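Side-chain contacts in histidine triad protein (Plasmodium falciparum 3D7, PDB 5CS2), which probably hydrolyses diadenosine triphosphate to AMP and ADP, as a member of the histidine triad family, and is bound in this crystal by the antimalarial natural product cyclomarin A: residues L80-M85 with V115-I120; C86-N91 with S193-K198. All coordinates share one frame; numbering follows the deposited sequence.

Contact 1. Residues L80-M85 with V115-I120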
loop_
_atom_site.group_PDB
_atom_site.type_symbol
_atom_site.label_atom_id
_atom_site.label_comp_id
_atom_site.label_asym_id
_atom_site.label_seq_id
_atom_site.Cartn_x
_atom_site.Cartn_y
_atom_site.Cartn_z
ATOM N N LEU A 80 1.038 -7.869 3.375
ATOM C CA LEU A 80 0.316 -8.668 4.381
ATOM C C LEU A 80 0.662 -8.150 5.783
ATOM O O LEU A 80 -0.228 -8.019 6.622
ATOM C CB LEU A 80 0.621 -10.156 4.248
ATOM C CG LEU A 80 0.119 -10.852 2.971
ATOM C CD1 LEU A 80 0.531 -12.310 2.985
ATOM C CD2 LEU A 80 -1.412 -10.730 2.801
ATOM N N LEU A 81 1.948 -7.769 6.018
ATOM C CA LEU A 81 2.344 -7.170 7.303
ATOM C C LEU A 81 1.605 -5.848 7.552
ATOM O O LEU A 81 1.162 -5.576 8.657
ATOM C CB LEU A 81 3.888 -6.953 7.334
ATOM C CG LEU A 81 4.422 -6.356 8.630
ATOM C CD1 LEU A 81 4.088 -7.274 9.840
ATOM C CD2 LEU A 81 5.925 -6.172 8.556
ATOM N N CYS A 82 1.460 -5.018 6.513
ATOM C CA CYS A 82 0.719 -3.775 6.610
ATOM C C CYS A 82 -0.715 -4.016 7.073
ATOM O O CYS A 82 -1.176 -3.338 7.999
ATOM C CB CYS A 82 0.737 -3.013 5.289
ATOM S SG CYS A 82 -0.130 -1.434 5.379
ATOM N N ASN A 83 -1.413 -4.927 6.402
ATOM C CA ASN A 83 -2.815 -5.241 6.746
ATOM C C ASN A 83 -2.892 -5.749 8.206
ATOM O O ASN A 83 -3.715 -5.246 8.977
ATOM C CB ASN A 83 -3.370 -6.270 5.765
ATOM C CG ASN A 83 -4.862 -6.371 5.855
ATOM O OD1 ASN A 83 -5.397 -7.185 6.607
ATOM N ND2 ASN A 83 -5.553 -5.602 5.049
ATOM N N PHE A 84 -1.985 -6.671 8.579
ATOM C CA PHE A 84 -1.882 -7.223 9.938
ATOM C C PHE A 84 -1.653 -6.090 10.942
ATOM O O PHE A 84 -2.302 -6.063 11.992
ATOM C CB PHE A 84 -0.752 -8.253 10.017
ATOM C CG PHE A 84 -0.511 -8.796 11.416
ATOM C CD1 PHE A 84 -1.385 -9.726 11.979
ATOM C CD2 PHE A 84 0.539 -8.312 12.195
ATOM C CE1 PHE A 84 -1.171 -10.221 13.271
ATOM C CE2 PHE A 84 0.724 -8.773 13.512
ATOM C CZ PHE A 84 -0.116 -9.744 14.026
ATOM N N MET A 85 -0.704 -5.141 10.641
ATOM C CA MET A 85 -0.416 -4.050 11.566
ATOM C C MET A 85 -1.548 -3.045 11.699
ATOM O O MET A 85 -1.743 -2.521 12.784
ATOM C CB MET A 85 0.913 -3.353 11.223
ATOM C CG MET A 85 2.130 -4.213 11.526
ATOM S SD MET A 85 2.182 -4.918 13.238
ATOM C CE MET A 85 1.918 -3.560 14.175
ATOM N N VAL A 115 12.565 1.648 0.553
ATOM C CA VAL A 115 11.094 1.486 0.469
ATOM C C VAL A 115 10.532 1.341 1.861
ATOM O O VAL A 115 10.969 0.457 2.593
ATOM C CB VAL A 115 10.672 0.216 -0.338
ATOM C CG1 VAL A 115 9.138 0.108 -0.410
ATOM C CG2 VAL A 115 11.262 0.210 -1.724
ATOM N N HIS A 116 9.552 2.162 2.205
ATOM C CA HIS A 116 8.868 1.982 3.506
ATOM C C HIS A 116 7.399 2.392 3.448
ATOM O O HIS A 116 7.021 3.305 2.707
ATOM C CB HIS A 116 9.615 2.673 4.669
ATOM C CG HIS A 116 9.858 4.136 4.493
ATOM N ND1 HIS A 116 10.821 4.602 3.608
ATOM C CD2 HIS A 116 9.296 5.187 5.121
ATOM C CE1 HIS A 116 10.793 5.920 3.705
ATOM N NE2 HIS A 116 9.903 6.327 4.612
ATOM N N ILE A 117 6.561 1.733 4.270
ATOM C CA ILE A 117 5.149 2.089 4.336
ATOM C C ILE A 117 4.907 2.796 5.655
ATOM O O ILE A 117 5.360 2.310 6.704
ATOM C CB ILE A 117 4.264 0.811 4.296
ATOM C CG1 ILE A 117 4.461 -0.028 3.005
ATOM C CG2 ILE A 117 2.768 1.181 4.523
ATOM C CD1 ILE A 117 3.708 -1.419 2.924
ATOM N N HIS A 118 4.187 3.903 5.602
ATOM C CA HIS A 118 3.744 4.672 6.760
ATOM C C HIS A 118 2.358 4.175 7.119
ATOM O O HIS A 118 1.493 4.052 6.233
ATOM C CB HIS A 118 3.594 6.155 6.431
ATOM C CG HIS A 118 4.881 6.821 6.129
ATOM N ND1 HIS A 118 5.615 7.442 7.112
ATOM C CD2 HIS A 118 5.533 6.927 4.949
ATOM C CE1 HIS A 118 6.684 7.927 6.499
ATOM N NE2 HIS A 118 6.671 7.638 5.196
ATOM N N ILE A 119 2.121 3.919 8.412
ATOM C CA ILE A 119 0.777 3.555 8.887
ATOM C C ILE A 119 0.523 4.547 9.992
ATOM O O ILE A 119 1.270 4.560 10.980
ATOM C CB ILE A 119 0.650 2.119 9.393
ATOM C CG1 ILE A 119 0.847 1.099 8.269
ATOM C CG2 ILE A 119 -0.723 1.912 10.112
ATOM C CD1 ILE A 119 0.950 -0.345 8.782
ATOM N N ILE A 120 -0.502 5.373 9.827
ATOM C CA ILE A 120 -0.815 6.422 10.812
ATOM C C ILE A 120 -2.248 6.261 11.280
ATOM O O ILE A 120 -3.193 6.542 10.525
ATOM C CB ILE A 120 -0.539 7.869 10.314
ATOM C CG1 ILE A 120 0.864 8.027 9.677
ATOM C CG2 ILE A 120 -0.755 8.891 11.462
ATOM C CD1 ILE A 120 0.989 9.101 8.625
#

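Contact 2. Residues C86-N91 with S193-K198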
loop_
_atom_site.group_PDB
_atom_site.type_symbol
_atom_site.label_atom_id
_atom_site.label_comp_id
_atom_site.label_asym_id
_atom_site.label_seq_id
_atom_site.Cartn_x
_atom_site.Cartn_y
_atom_site.Cartn_z
ATOM N N CYS A 86 -2.372 -2.835 10.637
ATOM C CA CYS A 86 -3.543 -1.975 10.780
ATOM C C CYS A 86 -4.524 -2.623 11.745
ATOM O O CYS A 86 -5.125 -1.919 12.550
ATOM C CB CYS A 86 -4.195 -1.689 9.438
ATOM S SG CYS A 86 -3.226 -0.578 8.420
ATOM N N TYR A 87 -4.630 -3.951 11.707
ATOM C CA TYR A 87 -5.484 -4.684 12.661
ATOM C C TYR A 87 -4.976 -4.487 14.101
ATOM O O TYR A 87 -5.733 -4.046 14.964
ATOM C CB TYR A 87 -5.542 -6.165 12.297
ATOM C CG TYR A 87 -6.366 -7.009 13.251
ATOM C CD1 TYR A 87 -7.763 -6.967 13.227
ATOM C CD2 TYR A 87 -5.755 -7.824 14.197
ATOM C CE1 TYR A 87 -8.526 -7.765 14.081
ATOM C CE2 TYR A 87 -6.509 -8.596 15.084
ATOM C CZ TYR A 87 -7.892 -8.576 15.007
ATOM O OH TYR A 87 -8.635 -9.362 15.854
ATOM N N ILE A 88 -3.669 -4.726 14.337
ATOM C CA ILE A 88 -3.063 -4.555 15.672
ATOM C C ILE A 88 -3.203 -3.136 16.183
ATOM O O ILE A 88 -3.668 -2.938 17.306
ATOM C CB ILE A 88 -1.560 -5.000 15.622
ATOM C CG1 ILE A 88 -1.407 -6.513 15.294
ATOM C CG2 ILE A 88 -0.826 -4.607 16.925
ATOM C CD1 ILE A 88 -2.153 -7.555 16.277
ATOM N N MET A 89 -2.776 -2.133 15.376
ATOM C CA MET A 89 -2.833 -0.730 15.763
ATOM C C MET A 89 -4.266 -0.278 16.017
ATOM O O MET A 89 -4.493 0.572 16.885
ATOM C CB MET A 89 -2.118 0.190 14.764
ATOM C CG MET A 89 -0.643 -0.163 14.524
ATOM S SD MET A 89 0.386 -0.179 16.028
ATOM C CE MET A 89 0.588 1.503 16.282
ATOM N N GLY A 90 -5.201 -0.849 15.254
ATOM C CA GLY A 90 -6.622 -0.571 15.395
ATOM C C GLY A 90 -7.090 -0.949 16.781
ATOM O O GLY A 90 -7.712 -0.134 17.462
ATOM N N ASN A 91 -6.707 -2.157 17.216
ATOM C CA ASN A 91 -7.014 -2.674 18.551
ATOM C C ASN A 91 -6.306 -1.892 19.669
ATOM O O ASN A 91 -6.934 -1.626 20.694
ATOM C CB ASN A 91 -6.707 -4.148 18.631
ATOM C CG ASN A 91 -7.576 -5.022 17.754
ATOM O OD1 ASN A 91 -8.589 -4.596 17.199
ATOM N ND2 ASN A 91 -7.200 -6.284 17.615
ATOM N N SER A 193 4.139 -6.846 22.806
ATOM C CA SER A 193 3.434 -7.568 23.880
ATOM C C SER A 193 2.044 -7.997 23.452
ATOM O O SER A 193 1.662 -9.145 23.692
ATOM C CB SER A 193 3.351 -6.735 25.151
ATOM O OG SER A 193 4.655 -6.488 25.647
ATOM N N TYR A 194 1.334 -7.099 22.749
ATOM C CA TYR A 194 -0.001 -7.367 22.227
ATOM C C TYR A 194 0.018 -8.442 21.161
ATOM O O TYR A 194 -0.790 -9.352 21.222
ATOM C CB TYR A 194 -0.670 -6.086 21.755
ATOM C CG TYR A 194 -2.118 -6.289 21.380
ATOM C CD1 TYR A 194 -3.113 -6.313 22.357
ATOM C CD2 TYR A 194 -2.493 -6.504 20.054
ATOM C CE1 TYR A 194 -4.448 -6.555 22.022
ATOM C CE2 TYR A 194 -3.826 -6.731 19.705
ATOM C CZ TYR A 194 -4.797 -6.763 20.694
ATOM O OH TYR A 194 -6.103 -6.979 20.340
ATOM N N ILE A 195 0.963 -8.370 20.180
ATOM C CA ILE A 195 1.082 -9.392 19.164
ATOM C C ILE A 195 1.285 -10.754 19.838
ATOM O O ILE A 195 0.575 -11.703 19.523
ATOM C CB ILE A 195 2.198 -9.037 18.118
ATOM C CG1 ILE A 195 1.847 -7.739 17.374
ATOM C CG2 ILE A 195 2.435 -10.193 17.160
ATOM C CD1 ILE A 195 3.048 -7.054 16.528
ATOM N N ASN A 196 2.235 -10.831 20.794
ATOM C CA ASN A 196 2.551 -12.064 21.518
ATOM C C ASN A 196 1.341 -12.652 22.252
ATOM O O ASN A 196 1.078 -13.855 22.152
ATOM C CB ASN A 196 3.698 -11.799 22.485
ATOM C CG ASN A 196 5.023 -11.617 21.788
ATOM O OD1 ASN A 196 5.189 -11.982 20.622
ATOM N ND2 ASN A 196 6.004 -11.092 22.506
ATOM N N GLU A 197 0.605 -11.810 22.934
ATOM C CA GLU A 197 -0.571 -12.212 23.719
ATOM C C GLU A 197 -1.673 -12.842 22.842
ATOM O O GLU A 197 -2.216 -13.896 23.190
ATOM C CB GLU A 197 -1.100 -10.992 24.498
ATOM C CG GLU A 197 -2.304 -11.277 25.382
ATOM C CD GLU A 197 -2.767 -10.119 26.246
ATOM O OE1 GLU A 197 -3.516 -9.253 25.736
ATOM O OE2 GLU A 197 -2.408 -10.095 27.445
ATOM N N LYS A 198 -1.948 -12.228 21.677
ATOM C CA LYS A 198 -3.013 -12.678 20.785
ATOM C C LYS A 198 -2.620 -13.732 19.788
ATOM O O LYS A 198 -3.499 -14.445 19.289
ATOM C CB LYS A 198 -3.612 -11.458 20.051
ATOM C CG LYS A 198 -4.206 -10.390 20.962
ATOM C CD LYS A 198 -5.403 -10.917 21.761
ATOM C CE LYS A 198 -5.997 -9.856 22.655
ATOM N NZ LYS A 198 -7.039 -10.429 23.544
#

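Contact 1. Residues L80-M85 with V115-I120
Cys82 and Ile119 form the tight centre of this contact, where helix 72-93 lies against one face of the sheet. The thiol sulfur reaches the strand because SG stands anti to the backbone N (chi1 -178°); it meets the tip of Ile119, SG to CD1, at 3.7 Å, and also brushes CG1 of that residue. The same CD1 is held from a second side by Met85, whose CB lies 3.9 Å away, while the rest of the methionine bends off toward other partners. Towards the start of the strand the fit slackens: Ile117 sets its CG2 branch 4.0 Å from Cys82 SG, and its CD1 only just reaches Cys82 CB. No hydrogen bond crosses, and the looser end is buried like the rest rather than open to solvent. Ile117 and Ile119 face the helix, whereas His118 between them points away from it. The helix thus backs the strand that carries two histidines of the triad motif, His116, the predicted active-site nucleophile, and His118, predicted to bind substrate. Around it, Leu58 of strand 56-60 and Ile100 of strand 97-104 also touch Cys82, and Tyr67 of the second subunit packs on it.

Contact 2. Residues C86-N91 with S193-K198
This is a helix-on-helix contact at the edge of the fold, partly buried, where the C-terminal helix 181-199 crosses the later turns of helix 72-93; the axes of segments 86-91 and 193-198 come within 10.8 Å and cross at 104°. Its apolar part centres on Ile88. With chi1 and chi2 both near -60°, the isoleucine chain folds so that CD1 comes up in the plane of the Tyr194 ring, at its edge, 3.9 Å from CE2; the two side chains run past each other in opposite directions. The CG2 branch touches CD2 of the same ring, and on its inner side Ile88 crosses Ile195 at about a right angle, CG1 to CG1 at 4.1 Å. Tyr194 extends its ring over to the neighbouring helix with CG anti to the backbone N (chi1 -172°), which takes the hydroxyl as far as Asn91. There the amide nitrogen ND2 gives OH a hydrogen bond of 3.0 Å that is well bent and weak, the amide plane standing steeply to the ring. Asn91 CB adds a contact of 3.4 Å to the same OH. Each ring is partly covered by a residue four positions on in its own helix: Asn91 ND2 lies above a face of Tyr87, Lys198 CG above one of Tyr194. Inward, Ile195 rests on Phe84 and Met85 of helix 72-93 and on Trp14, and Ile88 touches Phe199; Met89, which points away from this contact, packs on Phe98 of strand 97-104 and on Ile191 of helix 181-199.

How the contacts relate
Contacts 1 and 2 lie about 13 Å apart between centres and share helix 72-93, whose residues 80-85 and 86-91 follow directly on one another. Along the chain the segments alternate: 80-85 and 86-91 on helix 72-93 come first, then 115-120, then 193-198 on helix 181-199, with residues 127-177 between the last two not modelled. The contacts meet through packing, Ile119 CG2 to Cys86 SG at 3.9 Å and Met85 SD to Ile195 CD1 at 4.0 Å. One helix therefore lies between the sheet with the histidine motif and the C-terminal helix, with apolar side chains packing on from one contact to the next, while both contacts also touch the second subunit.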